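Pentafunctional AROM polypeptide (Schizosaccharomyces pombe, PDB 5SWV) carries out five consecutive steps of the shikimate pathway, the portion here comprising its 3-dehydroquinate dehydratase and shikimate dehydrogenase activities. Local coordinates at residues E433-V438 with K462-N467; G471-D476 with K496-L501. All blocks are in the same frame, centred on the assembly; numbering follows the deposited sequence.

Contact 1. Residues E433-V438 with K462-N467; sequences EELSSV and KALLAN
Leu435 and Leu464 meet through one methyl group each, where the short helix 432-436 comes beside the C-terminal turn of helix 455-466 in the Rossmann-like domain of the shikimate dehydrogenase part. The two side chains lie obliquely across one another, with CD2 of Leu435 4.0 Å from CD2 of Leu464. Both leucines place CG opposite their carbonyl carbon, chi1 -65° in Leu435 and -68° in Leu464. The end of the Leu464 side chain comes nearer to the short helix than the direction of its CB bond would suggest, and the same side chain also rests on Leu440 of strand 440-445. Beyond the leucine pair, the contact passes to the residues that follow the two helices. Val438, whose N is bonded to Leu435 O at 3.0 Å, presents its carbonyl oxygen to Asn467, while Asn467 is turned toward the segment 433-438 and is backbone-bonded to Leu440. The Asn467 side chain runs past the exit of the short helix, and its CB lies 3.4 Å from Val438 O.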
ATOM      1  N   GLU A 433     -40.749  -2.748   8.245  1.00100.27           N
ATOM      2  CA  GLU A 433     -40.834  -4.035   7.524  1.00101.41           C
ATOM      3  C   GLU A 433     -39.782  -4.195   6.428  1.00 96.16           C
ATOM      4  O   GLU A 433     -39.303  -5.306   6.195  1.00 95.09           O
ATOM      5  CB  GLU A 433     -42.249  -4.270   6.951  1.00105.11           C
ATOM      6  CG  GLU A 433     -42.631  -5.744   6.760  1.00107.86           C
ATOM      7  CD  GLU A 433     -42.847  -6.510   8.075  1.00110.20           C
ATOM      8  OE1 GLU A 433     -44.017  -6.727   8.465  1.00111.28           O
ATOM      9  OE2 GLU A 433     -41.855  -6.907   8.730  1.00110.19           O
ATOM     10  N   GLU A 434     -39.435  -3.102   5.754  1.00 91.90           N
ATOM     11  CA  GLU A 434     -38.281  -3.099   4.850  1.00 90.02           C
ATOM     12  C   GLU A 434     -36.975  -3.382   5.652  1.00 86.27           C
ATOM     13  O   GLU A 434     -36.149  -4.199   5.224  1.00 81.62           O
ATOM     14  CB  GLU A 434     -38.215  -1.769   4.065  1.00 92.56           C
ATOM     15  CG  GLU A 434     -37.465  -1.814   2.723  1.00 94.82           C
ATOM     16  CD  GLU A 434     -35.967  -1.474   2.798  1.00 95.38           C
ATOM     17  OE1 GLU A 434     -35.444  -1.216   3.901  1.00 97.65           O
ATOM     18  OE2 GLU A 434     -35.291  -1.461   1.741  1.00 92.82           O
ATOM     19  N   LEU A 435     -36.841  -2.750   6.828  1.00 82.73           N
ATOM     20  CA  LEU A 435     -35.619  -2.806   7.671  1.00 81.17           C
ATOM     21  C   LEU A 435     -35.411  -4.071   8.497  1.00 80.67           C
ATOM     22  O   LEU A 435     -34.267  -4.389   8.861  1.00 79.56           O
ATOM     23  CB  LEU A 435     -35.585  -1.632   8.662  1.00 80.67           C
ATOM     24  CG  LEU A 435     -35.466  -0.199   8.143  1.00 79.15           C
ATOM     25  CD1 LEU A 435     -35.456   0.754   9.328  1.00 78.14           C
ATOM     26  CD2 LEU A 435     -34.224  -0.008   7.282  1.00 78.18           C
ATOM     27  N   SER A 436     -36.506  -4.746   8.844  1.00 81.05           N
ATOM     28  CA  SER A 436     -36.462  -5.993   9.624  1.00 80.98           C
ATOM     29  C   SER A 436     -35.558  -7.048   8.982  1.00 79.18           C
ATOM     30  O   SER A 436     -34.759  -7.692   9.672  1.00 77.97           O
ATOM     31  CB  SER A 436     -37.878  -6.560   9.807  1.00 81.92           C
ATOM     32  OG  SER A 436     -38.560  -6.649   8.566  1.00 81.75           O
ATOM     33  N   SER A 437     -35.673  -7.181   7.659  1.00 76.85           N
ATOM     34  CA  SER A 437     -34.863  -8.120   6.879  1.00 75.42           C
ATOM     35  C   SER A 437     -33.523  -7.539   6.368  1.00 72.03           C
ATOM     36  O   SER A 437     -32.884  -8.154   5.505  1.00 72.90           O
ATOM     37  CB  SER A 437     -35.694  -8.641   5.697  1.00 75.90           C
ATOM     38  OG  SER A 437     -36.021  -7.582   4.811  1.00 76.58           O
ATOM     39  N   VAL A 438     -33.084  -6.393   6.904  1.00 67.23           N
ATOM     40  CA  VAL A 438     -31.812  -5.772   6.494  1.00 63.45           C
ATOM     41  C   VAL A 438     -30.646  -6.180   7.404  1.00 58.69           C
ATOM     42  O   VAL A 438     -30.485  -5.663   8.520  1.00 57.96           O
ATOM     43  CB  VAL A 438     -31.919  -4.235   6.424  1.00 64.01           C
ATOM     44  CG1 VAL A 438     -30.576  -3.613   6.047  1.00 63.91           C
ATOM     45  CG2 VAL A 438     -32.972  -3.837   5.406  1.00 64.29           C
ATOM     46  N   LYS A 462     -30.236   0.603  17.715  1.00 51.34           N
ATOM     47  CA  LYS A 462     -30.350  -0.657  18.454  1.00 52.34           C
ATOM     48  C   LYS A 462     -30.937  -1.786  17.613  1.00 50.58           C
ATOM     49  O   LYS A 462     -30.386  -2.878  17.573  1.00 50.44           O
ATOM     50  CB  LYS A 462     -31.223  -0.470  19.687  1.00 55.78           C
ATOM     51  CG  LYS A 462     -30.504   0.147  20.876  1.00 58.82           C
ATOM     52  CD  LYS A 462     -31.498   0.419  22.007  1.00 62.48           C
ATOM     53  CE  LYS A 462     -30.828   0.430  23.376  1.00 63.91           C
ATOM     54  NZ  LYS A 462     -29.803   1.504  23.473  1.00 64.06           N
ATOM     55  N   ALA A 463     -32.046  -1.505  16.938  1.00 48.75           N
ATOM     56  CA  ALA A 463     -32.749  -2.506  16.140  1.00 48.68           C
ATOM     57  C   ALA A 463     -31.932  -3.016  14.953  1.00 49.01           C
ATOM     58  O   ALA A 463     -31.831  -4.220  14.751  1.00 48.61           O
ATOM     59  CB  ALA A 463     -34.075  -1.951  15.651  1.00 48.49           C
ATOM     60  N   LEU A 464     -31.359  -2.093  14.176  1.00 49.51           N
ATOM     61  CA  LEU A 464     -30.553  -2.427  12.985  1.00 48.77           C
ATOM     62  C   LEU A 464     -29.284  -3.194  13.315  1.00 48.29           C
ATOM     63  O   LEU A 464     -28.938  -4.148  12.618  1.00 47.97           O
ATOM     64  CB  LEU A 464     -30.162  -1.154  12.235  1.00 49.39           C
ATOM     65  CG  LEU A 464     -31.312  -0.402  11.553  1.00 50.37           C
ATOM     66  CD1 LEU A 464     -30.932   1.057  11.279  1.00 50.53           C
ATOM     67  CD2 LEU A 464     -31.738  -1.119  10.276  1.00 50.00           C
ATOM     68  N   LEU A 465     -28.593  -2.768  14.373  1.00 48.02           N
ATOM     69  CA  LEU A 465     -27.368  -3.440  14.808  1.00 48.78           C
ATOM     70  C   LEU A 465     -27.572  -4.899  15.216  1.00 49.99           C
ATOM     71  O   LEU A 465     -26.638  -5.691  15.117  1.00 50.12           O
ATOM     72  CB  LEU A 465     -26.688  -2.668  15.948  1.00 48.52           C
ATOM     73  CG  LEU A 465     -26.102  -1.293  15.604  1.00 47.58           C
ATOM     74  CD1 LEU A 465     -25.547  -0.617  16.848  1.00 47.28           C
ATOM     75  CD2 LEU A 465     -25.031  -1.406  14.537  1.00 47.25           C
ATOM     76  N   ALA A 466     -28.779  -5.243  15.673  1.00 52.00           N
ATOM     77  CA  ALA A 466     -29.156  -6.633  15.966  1.00 53.52           C
ATOM     78  C   ALA A 466     -28.983  -7.510  14.740  1.00 55.46           C
ATOM     79  O   ALA A 466     -28.471  -8.630  14.830  1.00 59.09           O
ATOM     80  CB  ALA A 466     -30.598  -6.722  16.462  1.00 53.57           C
ATOM     81  N   ASN A 467     -29.384  -6.989  13.588  1.00 55.85           N
ATOM     82  CA  ASN A 467     -29.351  -7.766  12.369  1.00 56.81           C
ATOM     83  C   ASN A 467     -27.987  -7.613  11.702  1.00 55.88           C
ATOM     84  O   ASN A 467     -27.711  -6.603  11.047  1.00 56.77           O
ATOM     85  CB  ASN A 467     -30.508  -7.346  11.460  1.00 58.13           C
ATOM     86  CG  ASN A 467     -30.971  -8.462  10.552  1.00 59.60           C
ATOM     87  OD1 ASN A 467     -31.796  -8.240   9.667  1.00 63.37           O
ATOM     88  ND2 ASN A 467     -30.459  -9.670  10.767  1.00 59.64           N
TER

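Contact 2. Residues G471-D476 with K496-L501; sequences GGVFLD and KCCNGL
Strands 472-476 and 496-498 run side by side in the same direction, their axes 4.7 Å apart at closest approach and inclined by 24°, with Val473, Phe474 and Leu475 paired with Lys496, Cys497 and Cys498. Four backbone hydrogen bonds join them. Phe474 is held by both its backbone N and its O: N donates to Lys496 O and O accepts from Cys498 N, each at 2.9 Å; Lys496 N to Gly472 O and Asp476 N to Cys498 O extend the pairing at the two ends. On one face, Cys498 sits between two neighbours of the adjoining strand: its SG is 4.0 Å from Val473 CG1, and its CB is 3.7 Å from Leu475 CD1. Helix 353-364 covers this face, with Phe361 against Val473 and Leu475 and Thr360 against Cys498. On the other face, Phe474 CG lies anti to its backbone N (chi1 173°), and Cys497 SG approaches the ring obliquely, 5.3 Å from its centroid. Met487 and Ala490 of helix 485-492 touch the Phe474 side chain. At the end of strand 472-476, Asp476 OD2 is hydrogen-bonded to Thr484 OG1 and OD1 to Ala478 N; past strand 496-498, Asn499 acts as N-cap of helix 500-516 through its OD1 and Glu502 N. Strand 472-476, helix 485-492 and edge strand 496-498 thus form the last beta-alpha-beta crossover of a Rossmann-like sheet, the fold of shikimate dehydrogenase C-terminal domains.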
ATOM      1  N   GLY A 471     -18.736 -11.387  10.656  1.00 50.78           N
ATOM      2  CA  GLY A 471     -17.560 -10.554  10.465  1.00 48.85           C
ATOM      3  C   GLY A 471     -17.864  -9.094  10.213  1.00 47.00           C
ATOM      4  O   GLY A 471     -17.021  -8.387   9.680  1.00 45.94           O
ATOM      5  N   GLY A 472     -19.057  -8.641  10.598  1.00 46.17           N
ATOM      6  CA  GLY A 472     -19.494  -7.271  10.322  1.00 44.75           C
ATOM      7  C   GLY A 472     -18.738  -6.289  11.182  1.00 43.70           C
ATOM      8  O   GLY A 472     -18.442  -6.597  12.329  1.00 44.20           O
ATOM      9  N   VAL A 473     -18.427  -5.111  10.634  1.00 42.76           N
ATOM     10  CA  VAL A 473     -17.560  -4.130  11.317  1.00 42.04           C
ATOM     11  C   VAL A 473     -18.307  -2.827  11.590  1.00 41.56           C
ATOM     12  O   VAL A 473     -19.008  -2.310  10.718  1.00 40.68           O
ATOM     13  CB  VAL A 473     -16.274  -3.821  10.505  1.00 41.67           C
ATOM     14  CG1 VAL A 473     -15.400  -2.780  11.208  1.00 41.15           C
ATOM     15  CG2 VAL A 473     -15.482  -5.094  10.237  1.00 41.91           C
ATOM     16  N   PHE A 474     -18.143  -2.326  12.813  1.00 41.64           N
ATOM     17  CA  PHE A 474     -18.676  -1.040  13.250  1.00 41.95           C
ATOM     18  C   PHE A 474     -17.521  -0.090  13.483  1.00 41.47           C
ATOM     19  O   PHE A 474     -16.564  -0.451  14.167  1.00 41.35           O
ATOM     20  CB  PHE A 474     -19.418  -1.226  14.559  1.00 43.11           C
ATOM     21  CG  PHE A 474     -19.856   0.058  15.189  1.00 44.67           C
ATOM     22  CD1 PHE A 474     -21.083   0.622  14.864  1.00 46.11           C
ATOM     23  CD2 PHE A 474     -19.054   0.704  16.114  1.00 45.41           C
ATOM     24  CE1 PHE A 474     -21.497   1.814  15.443  1.00 46.13           C
ATOM     25  CE2 PHE A 474     -19.461   1.896  16.696  1.00 45.67           C
ATOM     26  CZ  PHE A 474     -20.679   2.454  16.357  1.00 45.81           C
ATOM     27  N   LEU A 475     -17.620   1.123  12.945  1.00 41.14           N
ATOM     28  CA  LEU A 475     -16.602   2.160  13.156  1.00 41.64           C
ATOM     29  C   LEU A 475     -17.224   3.430  13.722  1.00 43.05           C
ATOM     30  O   LEU A 475     -18.169   3.956  13.156  1.00 44.02           O
ATOM     31  CB  LEU A 475     -15.903   2.489  11.837  1.00 40.53           C
ATOM     32  CG  LEU A 475     -14.952   3.690  11.820  1.00 39.62           C
ATOM     33  CD1 LEU A 475     -13.795   3.478  12.773  1.00 39.75           C
ATOM     34  CD2 LEU A 475     -14.432   3.911  10.416  1.00 39.33           C
ATOM     35  N   ASP A 476     -16.683   3.943  14.816  1.00 44.65           N
ATOM     36  CA  ASP A 476     -17.105   5.237  15.332  1.00 46.71           C
ATOM     37  C   ASP A 476     -15.982   6.208  15.061  1.00 47.00           C
ATOM     38  O   ASP A 476     -14.856   5.932  15.436  1.00 48.52           O
ATOM     39  CB  ASP A 476     -17.372   5.152  16.834  1.00 48.37           C
ATOM     40  CG  ASP A 476     -18.149   6.343  17.366  1.00 49.90           C
ATOM     41  OD1 ASP A 476     -17.911   7.478  16.904  1.00 51.04           O
ATOM     42  OD2 ASP A 476     -18.987   6.143  18.272  1.00 51.91           O
ATOM     43  N   LYS A 496     -17.516  -6.459  15.428  1.00 53.50           N
ATOM     44  CA  LYS A 496     -16.082  -6.178  15.428  1.00 54.84           C
ATOM     45  C   LYS A 496     -15.984  -4.652  15.402  1.00 52.22           C
ATOM     46  O   LYS A 496     -16.479  -4.037  14.472  1.00 53.28           O
ATOM     47  CB  LYS A 496     -15.441  -6.812  14.180  1.00 58.85           C
ATOM     48  CG  LYS A 496     -13.964  -7.215  14.267  1.00 62.64           C
ATOM     49  CD  LYS A 496     -13.650  -8.253  13.169  1.00 66.05           C
ATOM     50  CE  LYS A 496     -12.263  -8.899  13.289  1.00 67.71           C
ATOM     51  NZ  LYS A 496     -11.205  -8.223  12.476  1.00 67.63           N
ATOM     52  N   CYS A 497     -15.406  -4.036  16.432  1.00 49.98           N
ATOM     53  CA  CYS A 497     -15.457  -2.570  16.589  1.00 48.14           C
ATOM     54  C   CYS A 497     -14.116  -1.888  16.400  1.00 45.78           C
ATOM     55  O   CYS A 497     -13.089  -2.409  16.823  1.00 43.91           O
ATOM     56  CB  CYS A 497     -15.978  -2.204  17.969  1.00 49.09           C
ATOM     57  SG  CYS A 497     -17.690  -2.688  18.211  1.00 51.56           S
ATOM     58  N   CYS A 498     -14.159  -0.706  15.781  1.00 43.90           N
ATOM     59  CA  CYS A 498     -13.005   0.162  15.586  1.00 42.37           C
ATOM     60  C   CYS A 498     -13.324   1.560  16.060  1.00 42.69           C
ATOM     61  O   CYS A 498     -14.472   1.993  15.982  1.00 42.78           O
ATOM     62  CB  CYS A 498     -12.653   0.240  14.117  1.00 41.57           C
ATOM     63  SG  CYS A 498     -12.379  -1.363  13.379  1.00 40.62           S
ATOM     64  N   ASN A 499     -12.298   2.275  16.515  1.00 43.13           N
ATOM     65  CA  ASN A 499     -12.476   3.615  17.061  1.00 44.16           C
ATOM     66  C   ASN A 499     -11.860   4.679  16.180  1.00 42.82           C
ATOM     67  O   ASN A 499     -11.105   4.370  15.259  1.00 42.25           O
ATOM     68  CB  ASN A 499     -11.964   3.702  18.514  1.00 46.37           C
ATOM     69  CG  ASN A 499     -10.443   3.655  18.645  1.00 48.16           C
ATOM     70  OD1 ASN A 499      -9.688   3.376  17.701  1.00 48.95           O
ATOM     71  ND2 ASN A 499      -9.989   3.934  19.853  1.00 51.00           N
ATOM     72  N   GLY A 500     -12.186   5.930  16.488  1.00 42.17           N
ATOM     73  CA  GLY A 500     -11.795   7.069  15.668  1.00 41.96           C
ATOM     74  C   GLY A 500     -10.320   7.385  15.717  1.00 41.82           C
ATOM     75  O   GLY A 500      -9.783   8.030  14.830  1.00 41.28           O
ATOM     76  N   LEU A 501      -9.659   6.933  16.764  1.00 43.43           N
ATOM     77  CA  LEU A 501      -8.219   7.087  16.849  1.00 44.50           C
ATOM     78  C   LEU A 501      -7.521   6.218  15.800  1.00 42.49           C
ATOM     79  O   LEU A 501      -6.588   6.668  15.133  1.00 40.74           O
ATOM     80  CB  LEU A 501      -7.748   6.754  18.263  1.00 46.93           C
ATOM     81  CG  LEU A 501      -6.324   7.171  18.644  1.00 49.59           C
ATOM     82  CD1 LEU A 501      -6.006   8.601  18.186  1.00 50.26           C
ATOM     83  CD2 LEU A 501      -6.128   7.004  20.155  1.00 50.55           C
TER

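Overall arrangement
Both contacts fall late in the chain, in the six-stranded parallel sheet domain, and follow one another in series, neither nested nor crossed. Contact 1 closes a loop of 23 residues that holds strand 440-445 and most of helix 455-466, so that the helices before and after this strand meet. After three intervening residues, contact 2 opens and closes a shorter loop containing helix 485-492, adding the edge strand 496-498. The centres are about 18 Å apart and their segments do not touch except by adjoining in sequence. Strand 440-445 links them: Leu440 at its start meets Leu464 and is backbone-bonded to Asn467 of contact 1, while Ser441, Val443 and Ser445 are backbone-bonded to strand 472-476.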